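Local coordinates for protein S-adenosylmethionine-dependent methyltransferase (Clostridium acetobutylicum, PDB 1Y8C) that probably transfers a methyl group from S-adenosylmethionine to an acceptor substrate, at residues Asn4-Ala7 and His8-Lys12; Glu29-Glu33 and Asn34-Phe38; Ser144-Leu148 and Ser149-Gly153. One frame throughout, in Å; residues are numbered along the deposited sequence.

Contact 1 of 3, residues Asn4-Ala7 and His8-Lys12; sequences NKFA and HIYDK
Residues Asn4 to Lys12 form one unbroken run of alpha-helix, in which the amides of His8, Ile9, Tyr10 and Asp11 each donate to the carbonyl four residues earlier. The turn is regular: Tyr10 N lies 2.8 Å from Phe6 O at an N-H...O angle of 166°. On one flank, Asn4 and His8 meet one turn apart. The His8 CG is anti to its own carbonyl carbon (chi1 -70°), which swings the ring back along the helix until CD2 lies 3.0 Å from Asn4 O. The Asn4 side chain passes the ring at a slant, amide and ring planes 71° apart; the strongest partner of its OD1 is Lys78, a hydrogen bond beyond this turn. Lys5 and Ile9 run alongside each other on another flank, and Lys5 CE reaches Ile9 CD1 at 4.1 Å. Phe6 and Tyr10 touch more lightly, CZ of Phe6 being 4.4 Å from CD1 of Tyr10. Both aromatic residues face the antiparallel sheet: Phe6 stacks with Phe194 and meets Phe183 edge to face, while Tyr10 OH bonds His198. Asp11 forms a salt bridge with Arg15 and a hydrogen bond with Tyr20. With Asn4 bonded to Glu74 and Lys78 of helix 69-81, helix 3-15 lies between strands 176-186 and 191-201 on one side and the Rossmann-like part of the chain on the other.

Contact 2 of 3, residues Glu29-Glu33 and Asn34-Phe38; sequences EKCVE and NNLVF
Cys31 O, at the end of helix 20-32, receives two backbone amides in a Schellman motif, with Asn35 at positive phi as its C-prime residue. Leu36 N lies 3.1 Å from Cys31 O and Asn34 N approaches that oxygen from the opposite face of its carbonyl plane; Asn35 N closes the motif on Val32 O, within a type I turn from Val32 to Asn35. The packed side is apolar. Leu36 CD2 sits 3.8 Å from Cys31 SG, and Phe38 brings CZ to 3.7 Å from Cys31 CB, while Val32, though exposed, lends CG2 to the edge of the same ring, near its plane. Leu104 and Val137 place this side against the mixed sheet, and Phe59 is a loop neighbour of Phe38. The solvent side is looser and polar, with Glu33 and Asn35 exposed. Lys30, itself largely buried, reaches Glu33 with NZ, a salt bridge 2.8 Å from OE2, and a long ion pair to Glu29 OE1 completes the network. Asn34 CG stands anti to its carbonyl carbon (chi1 -76°) and folds the amide back over the last turn, where ND2 donates to Lys30 O at 2.6 Å, 32° out of the carbonyl plane.

Contact 3 of 3, residues Ser144-Leu148 and Ser149-Gly153; sequences SYYKL and SQVLG
Ser149 OG reaches Tyr145 O because its chi1 of 67° sets the hydroxyl between the backbone N and the carbonyl carbon, turned back toward the start of the helix; Tyr146, with CG anti to its backbone N (chi1 -177°), carries its ring over to Gln150 and Val151. The hydroxyl of Ser149 donates to Tyr145 O at 2.6 Å, and Ser149 N reaches the same oxygen from the other face of the carbonyl plane. Two donors from one residue thus grip a single acceptor. The Gln150 CB lies over one face of the Tyr146 ring, 3.9 Å from its centroid and 18° off the normal, a CH-pi contact displaced toward the ring rim. The Gln150 chain bends at chi2, and its CG stands above the ring plane just beyond the CD1-CE1 side, 3.3 Å from Tyr146 CE1. Val151 adds CG2, 3.7 Å from Tyr146 CE2.

This is helix 145-152, which follows strand 136-143. Ser144 is its N-cap, with OG accepting from Lys147 N at 3.1 Å and bonded to Thr235 O as well. Toward the other end the helix widens into a pi-type turn: Leu152 N bonds Lys147 O at 2.8 Å and Gly153 N bonds Leu148 O, five residues back in both cases. Gly153 then leaves the helical conformation with positive phi, which favours glycine.

Leu148 and Leu152 run alongside each other, CD2 of Leu148 3.7 Å from CD1 of Leu152; Leu152 also packs on Trp168 of strand 164-173. Around the aromatic end, Tyr145 OH bonds Asp175 and its ring takes a cation-pi contact from Lys204, while Phe234 meets the Tyr146 ring edge to face.

Contacts 1, 2 and 3 lie in series along the chain and none touches another. Contacts 1 and 3 are the closest pair, with centres about 22 Å apart and nearest atoms about 9 Å apart; both adjoin the four-stranded antiparallel sheet, contact 1 at strands 176-186 and 191-201, contact 3 at strand 164-173. Contact 2 stands apart against the mixed sheet, its centre about 30 Å from that of contact 1 and about 32 Å from that of contact 3, although helices 3-15 and 20-32 are consecutive. A sulfate, probably from the crystallisation liquor, lies about 5 Å from the Tyr145 side chain in contact 3.

Contact 1 of 3, residues Asn4-Ala7 and His8-Lys12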
loop_
_atom_site.group_PDB
_atom_site.type_symbol
_atom_site.label_atom_id
_atom_site.label_comp_id
_atom_site.label_asym_id
_atom_site.label_seq_id
_atom_site.Cartn_x
_atom_site.Cartn_y
_atom_site.Cartn_z
ATOM N N ASN A 4 0.410 -0.982 16.279
ATOM C CA ASN A 4 1.419 -0.287 15.495
ATOM C C ASN A 4 2.695 -1.138 15.512
ATOM O O ASN A 4 3.356 -1.301 14.486
ATOM C CB ASN A 4 1.680 1.110 16.084
ATOM C CG ASN A 4 2.805 1.854 15.369
ATOM O OD1 ASN A 4 2.813 1.974 14.139
ATOM N ND2 ASN A 4 3.755 2.372 16.142
ATOM N N LYS A 5 3.019 -1.698 16.677
ATOM C CA LYS A 5 4.205 -2.536 16.824
ATOM C C LYS A 5 4.056 -3.748 15.916
ATOM O O LYS A 5 4.967 -4.104 15.168
ATOM C CB LYS A 5 4.348 -3.006 18.275
ATOM C CG LYS A 5 5.665 -3.709 18.599
ATOM C CD LYS A 5 5.570 -4.477 19.920
ATOM C CE LYS A 5 4.554 -5.625 19.804
ATOM N NZ LYS A 5 4.244 -6.326 21.088
ATOM N N PHE A 6 2.891 -4.377 15.994
ATOM C CA PHE A 6 2.595 -5.550 15.190
ATOM C C PHE A 6 2.723 -5.220 13.695
ATOM O O PHE A 6 3.236 -6.025 12.910
ATOM C CB PHE A 6 1.181 -6.054 15.504
ATOM C CG PHE A 6 0.786 -7.262 14.709
ATOM C CD1 PHE A 6 1.404 -8.491 14.927
ATOM C CD2 PHE A 6 -0.155 -7.159 13.690
ATOM C CE1 PHE A 6 1.091 -9.592 14.137
ATOM C CE2 PHE A 6 -0.471 -8.252 12.899
ATOM C CZ PHE A 6 0.154 -9.471 13.120
ATOM N N ALA A 7 2.257 -4.038 13.305
ATOM C CA ALA A 7 2.341 -3.613 11.912
ATOM C C ALA A 7 3.801 -3.601 11.433
ATOM O O ALA A 7 4.092 -3.962 10.287
ATOM C CB ALA A 7 1.724 -2.222 11.748
ATOM N N HIS A 8 4.711 -3.169 12.304
ATOM C CA HIS A 8 6.127 -3.130 11.954
ATOM C C HIS A 8 6.620 -4.557 11.799
ATOM O O HIS A 8 7.296 -4.892 10.827
ATOM C CB HIS A 8 6.940 -2.414 13.039
ATOM C CG HIS A 8 6.679 -0.941 13.116
ATOM N ND1 HIS A 8 6.956 -0.080 12.074
ATOM C CD2 HIS A 8 6.163 -0.173 14.106
ATOM C CE1 HIS A 8 6.623 1.151 12.419
ATOM N NE2 HIS A 8 6.138 1.121 13.648
ATOM N N ILE A 9 6.268 -5.401 12.762
ATOM C CA ILE A 9 6.674 -6.794 12.715
ATOM C C ILE A 9 6.240 -7.414 11.388
ATOM O O ILE A 9 7.035 -8.054 10.705
ATOM C CB ILE A 9 6.050 -7.596 13.879
ATOM C CG1 ILE A 9 6.529 -7.016 15.215
ATOM C CG2 ILE A 9 6.429 -9.071 13.755
ATOM C CD1 ILE A 9 5.860 -7.617 16.434
ATOM N N TYR A 10 4.979 -7.200 11.029
ATOM C CA TYR A 10 4.412 -7.740 9.797
ATOM C C TYR A 10 5.199 -7.295 8.575
ATOM O O TYR A 10 5.624 -8.116 7.758
ATOM C CB TYR A 10 2.950 -7.290 9.649
ATOM C CG TYR A 10 2.165 -8.033 8.582
ATOM C CD1 TYR A 10 1.443 -9.181 8.894
ATOM C CD2 TYR A 10 2.164 -7.596 7.258
ATOM C CE1 TYR A 10 0.736 -9.880 7.918
ATOM C CE2 TYR A 10 1.468 -8.289 6.272
ATOM C CZ TYR A 10 0.755 -9.431 6.610
ATOM O OH TYR A 10 0.068 -10.115 5.630
ATOM N N ASP A 11 5.377 -5.986 8.445
ATOM C CA ASP A 11 6.101 -5.426 7.310
ATOM C C ASP A 11 7.550 -5.878 7.231
ATOM O O ASP A 11 8.111 -5.983 6.139
ATOM C CB ASP A 11 6.059 -3.897 7.351
ATOM C CG ASP A 11 4.751 -3.339 6.846
ATOM O OD1 ASP A 11 4.064 -4.055 6.069
ATOM O OD2 ASP A 11 4.420 -2.184 7.205
ATOM N N LYS A 12 8.158 -6.133 8.384
ATOM C CA LYS A 12 9.551 -6.570 8.423
ATOM C C LYS A 12 9.717 -8.068 8.161
ATOM O O LYS A 12 10.705 -8.486 7.568
ATOM C CB LYS A 12 10.181 -6.222 9.775
ATOM C CG LYS A 12 11.549 -6.857 9.997
ATOM C CD LYS A 12 12.048 -6.641 11.426
ATOM C CE LYS A 12 13.372 -7.381 11.690
ATOM N NZ LYS A 12 14.509 -6.885 10.828
#

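Contact 2 of 3, residues Glu29-Glu33 and Asn34-Phe38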
loop_
_atom_site.group_PDB
_atom_site.type_symbol
_atom_site.label_atom_id
_atom_site.label_comp_id
_atom_site.label_asym_id
_atom_site.label_seq_id
_atom_site.Cartn_x
_atom_site.Cartn_y
_atom_site.Cartn_z
ATOM N N GLU A 29 11.051 12.520 -4.463
ATOM C CA GLU A 29 11.936 12.728 -5.599
ATOM C C GLU A 29 11.151 12.791 -6.903
ATOM O O GLU A 29 11.338 13.689 -7.732
ATOM C CB GLU A 29 12.965 11.596 -5.655
ATOM C CG GLU A 29 13.975 11.681 -6.790
ATOM C CD GLU A 29 14.770 10.383 -6.956
ATOM O OE1 GLU A 29 15.667 10.334 -7.840
ATOM O OE2 GLU A 29 14.493 9.411 -6.202
ATOM N N LYS A 30 10.266 11.826 -7.081
ATOM C CA LYS A 30 9.447 11.773 -8.276
ATOM C C LYS A 30 8.474 12.951 -8.335
ATOM O O LYS A 30 8.154 13.448 -9.413
ATOM C CB LYS A 30 8.731 10.422 -8.330
ATOM C CG LYS A 30 9.691 9.307 -8.730
ATOM C CD LYS A 30 10.093 9.488 -10.192
ATOM C CE LYS A 30 11.315 8.669 -10.590
ATOM N NZ LYS A 30 12.570 9.211 -9.987
ATOM N N CYS A 31 8.031 13.413 -7.173
ATOM C CA CYS A 31 7.124 14.554 -7.108
ATOM C C CYS A 31 7.833 15.794 -7.622
ATOM O O CYS A 31 7.256 16.584 -8.372
ATOM C CB CYS A 31 6.678 14.799 -5.673
ATOM S SG CYS A 31 5.511 13.577 -5.084
ATOM N N VAL A 32 9.085 15.955 -7.199
ATOM C CA VAL A 32 9.900 17.081 -7.614
ATOM C C VAL A 32 10.172 17.019 -9.114
ATOM O O VAL A 32 10.115 18.033 -9.793
ATOM C CB VAL A 32 11.229 17.115 -6.841
ATOM C CG1 VAL A 32 12.156 18.147 -7.448
ATOM C CG2 VAL A 32 10.968 17.439 -5.387
ATOM N N GLU A 33 10.452 15.832 -9.637
ATOM C CA GLU A 33 10.709 15.708 -11.062
ATOM C C GLU A 33 9.462 16.038 -11.872
ATOM O O GLU A 33 9.528 16.172 -13.092
ATOM C CB GLU A 33 11.160 14.293 -11.413
ATOM C CG GLU A 33 12.521 13.885 -10.868
ATOM C CD GLU A 33 12.800 12.397 -11.076
ATOM O OE1 GLU A 33 12.317 11.838 -12.100
ATOM O OE2 GLU A 33 13.506 11.798 -10.224
ATOM N N ASN A 34 8.322 16.165 -11.201
ATOM C CA ASN A 34 7.067 16.469 -11.888
ATOM C C ASN A 34 6.512 17.849 -11.542
ATOM O O ASN A 34 5.305 18.096 -11.651
ATOM C CB ASN A 34 6.036 15.380 -11.571
ATOM C CG ASN A 34 6.298 14.088 -12.338
ATOM O OD1 ASN A 34 6.036 13.997 -13.542
ATOM N ND2 ASN A 34 6.828 13.090 -11.646
ATOM N N ASN A 35 7.412 18.741 -11.134
ATOM C CA ASN A 35 7.062 20.110 -10.768
ATOM C C ASN A 35 5.816 20.174 -9.891
ATOM O O ASN A 35 5.021 21.106 -9.984
ATOM C CB ASN A 35 6.839 20.941 -12.033
ATOM C CG ASN A 35 7.952 20.767 -13.050
ATOM O OD1 ASN A 35 9.132 20.824 -12.707
ATOM N ND2 ASN A 35 7.577 20.563 -14.314
ATOM N N LEU A 36 5.656 19.181 -9.031
ATOM C CA LEU A 36 4.485 19.112 -8.170
ATOM C C LEU A 36 4.415 20.231 -7.142
ATOM O O LEU A 36 5.434 20.667 -6.599
ATOM C CB LEU A 36 4.451 17.769 -7.432
ATOM C CG LEU A 36 3.127 17.321 -6.822
ATOM C CD1 LEU A 36 2.458 16.345 -7.760
ATOM C CD2 LEU A 36 3.367 16.659 -5.477
ATOM N N VAL A 37 3.198 20.695 -6.882
ATOM C CA VAL A 37 2.990 21.728 -5.884
ATOM C C VAL A 37 2.535 20.986 -4.642
ATOM O O VAL A 37 1.476 20.361 -4.643
ATOM C CB VAL A 37 1.906 22.700 -6.312
ATOM C CG1 VAL A 37 1.731 23.749 -5.243
ATOM C CG2 VAL A 37 2.271 23.336 -7.649
ATOM N N PHE A 38 3.333 21.053 -3.585
ATOM C CA PHE A 38 3.013 20.334 -2.360
ATOM C C PHE A 38 1.882 20.898 -1.498
ATOM O O PHE A 38 2.060 21.152 -0.307
ATOM C CB PHE A 38 4.286 20.154 -1.522
ATOM C CG PHE A 38 5.360 19.352 -2.223
ATOM C CD1 PHE A 38 6.087 19.904 -3.276
ATOM C CD2 PHE A 38 5.611 18.030 -1.864
ATOM C CE1 PHE A 38 7.041 19.160 -3.959
ATOM C CE2 PHE A 38 6.564 17.276 -2.542
ATOM C CZ PHE A 38 7.279 17.843 -3.592
#

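Contact 3 of 3, residues Ser144-Leu148 and Ser149-Gly153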
loop_
_atom_site.group_PDB
_atom_site.type_symbol
_atom_site.label_atom_id
_atom_site.label_comp_id
_atom_site.label_asym_id
_atom_site.label_seq_id
_atom_site.Cartn_x
_atom_site.Cartn_y
_atom_site.Cartn_z
ATOM N N SER A 144 4.011 -8.364 -7.741
ATOM C CA SER A 144 4.034 -8.833 -9.114
ATOM C C SER A 144 3.338 -10.171 -9.247
ATOM O O SER A 144 3.170 -10.909 -8.274
ATOM C CB SER A 144 5.464 -8.974 -9.585
ATOM O OG SER A 144 6.099 -10.013 -8.873
ATOM N N TYR A 145 2.931 -10.483 -10.466
ATOM C CA TYR A 145 2.255 -11.740 -10.731
ATOM C C TYR A 145 3.193 -12.899 -10.404
ATOM O O TYR A 145 2.756 -13.944 -9.943
ATOM C CB TYR A 145 1.852 -11.813 -12.202
ATOM C CG TYR A 145 1.028 -13.023 -12.520
ATOM C CD1 TYR A 145 -0.370 -12.983 -12.429
ATOM C CD2 TYR A 145 1.638 -14.227 -12.858
ATOM C CE1 TYR A 145 -1.137 -14.118 -12.664
ATOM C CE2 TYR A 145 0.884 -15.365 -13.092
ATOM C CZ TYR A 145 -0.497 -15.310 -12.995
ATOM O OH TYR A 145 -1.235 -16.446 -13.228
ATOM N N TYR A 146 4.486 -12.708 -10.642
ATOM C CA TYR A 146 5.448 -13.762 -10.382
ATOM C C TYR A 146 5.618 -14.004 -8.898
ATOM O O TYR A 146 5.775 -15.140 -8.461
ATOM C CB TYR A 146 6.792 -13.397 -10.992
ATOM C CG TYR A 146 7.847 -14.463 -10.835
ATOM C CD1 TYR A 146 7.852 -15.602 -11.650
ATOM C CD2 TYR A 146 8.855 -14.328 -9.877
ATOM C CE1 TYR A 146 8.845 -16.575 -11.512
ATOM C CE2 TYR A 146 9.842 -15.292 -9.729
ATOM C CZ TYR A 146 9.836 -16.403 -10.545
ATOM O OH TYR A 146 10.841 -17.322 -10.407
ATOM N N LYS A 147 5.582 -12.925 -8.126
ATOM C CA LYS A 147 5.752 -13.002 -6.684
ATOM C C LYS A 147 4.627 -13.798 -6.021
ATOM O O LYS A 147 4.878 -14.664 -5.183
ATOM C CB LYS A 147 5.809 -11.587 -6.118
ATOM C CG LYS A 147 6.489 -11.460 -4.784
ATOM C CD LYS A 147 5.517 -11.633 -3.650
ATOM C CE LYS A 147 6.142 -11.165 -2.349
ATOM N NZ LYS A 147 7.422 -11.881 -2.085
ATOM N N LEU A 148 3.385 -13.526 -6.405
ATOM C CA LEU A 148 2.270 -14.231 -5.802
ATOM C C LEU A 148 2.097 -15.652 -6.324
ATOM O O LEU A 148 1.785 -16.573 -5.558
ATOM C CB LEU A 148 0.982 -13.448 -6.029
ATOM C CG LEU A 148 1.025 -11.987 -5.594
ATOM C CD1 LEU A 148 -0.284 -11.322 -5.984
ATOM C CD2 LEU A 148 1.272 -11.886 -4.083
ATOM N N SER A 149 2.303 -15.839 -7.625
ATOM C CA SER A 149 2.125 -17.156 -8.235
ATOM C C SER A 149 3.286 -18.135 -8.005
ATOM O O SER A 149 3.051 -19.327 -7.793
ATOM C CB SER A 149 1.885 -17.008 -9.736
ATOM O OG SER A 149 3.038 -16.505 -10.383
ATOM N N GLN A 150 4.524 -17.643 -8.037
ATOM C CA GLN A 150 5.677 -18.510 -7.843
ATOM C C GLN A 150 6.299 -18.390 -6.460
ATOM O O GLN A 150 6.192 -19.301 -5.647
ATOM C CB GLN A 150 6.743 -18.213 -8.893
ATOM C CG GLN A 150 6.256 -18.310 -10.319
ATOM C CD GLN A 150 5.581 -19.625 -10.595
ATOM O OE1 GLN A 150 5.907 -20.637 -9.980
ATOM N NE2 GLN A 150 4.638 -19.626 -11.529
ATOM N N VAL A 151 6.952 -17.263 -6.195
ATOM C CA VAL A 151 7.619 -17.042 -4.919
ATOM C C VAL A 151 6.736 -17.346 -3.707
ATOM O O VAL A 151 7.233 -17.801 -2.674
ATOM C CB VAL A 151 8.157 -15.606 -4.833
ATOM C CG1 VAL A 151 9.088 -15.476 -3.647
ATOM C CG2 VAL A 151 8.881 -15.252 -6.127
ATOM N N LEU A 152 5.435 -17.087 -3.809
ATOM C CA LEU A 152 4.539 -17.412 -2.702
ATOM C C LEU A 152 3.864 -18.749 -2.985
ATOM O O LEU A 152 4.044 -19.709 -2.237
ATOM C CB LEU A 152 3.466 -16.343 -2.507
ATOM C CG LEU A 152 3.842 -15.054 -1.785
ATOM C CD1 LEU A 152 2.571 -14.281 -1.509
ATOM C CD2 LEU A 152 4.542 -15.357 -0.473
ATOM N N GLY A 153 3.097 -18.805 -4.071
ATOM C CA GLY A 153 2.405 -20.027 -4.439
ATOM C C GLY A 153 1.730 -20.744 -3.285
ATOM O O GLY A 153 0.895 -20.160 -2.594
#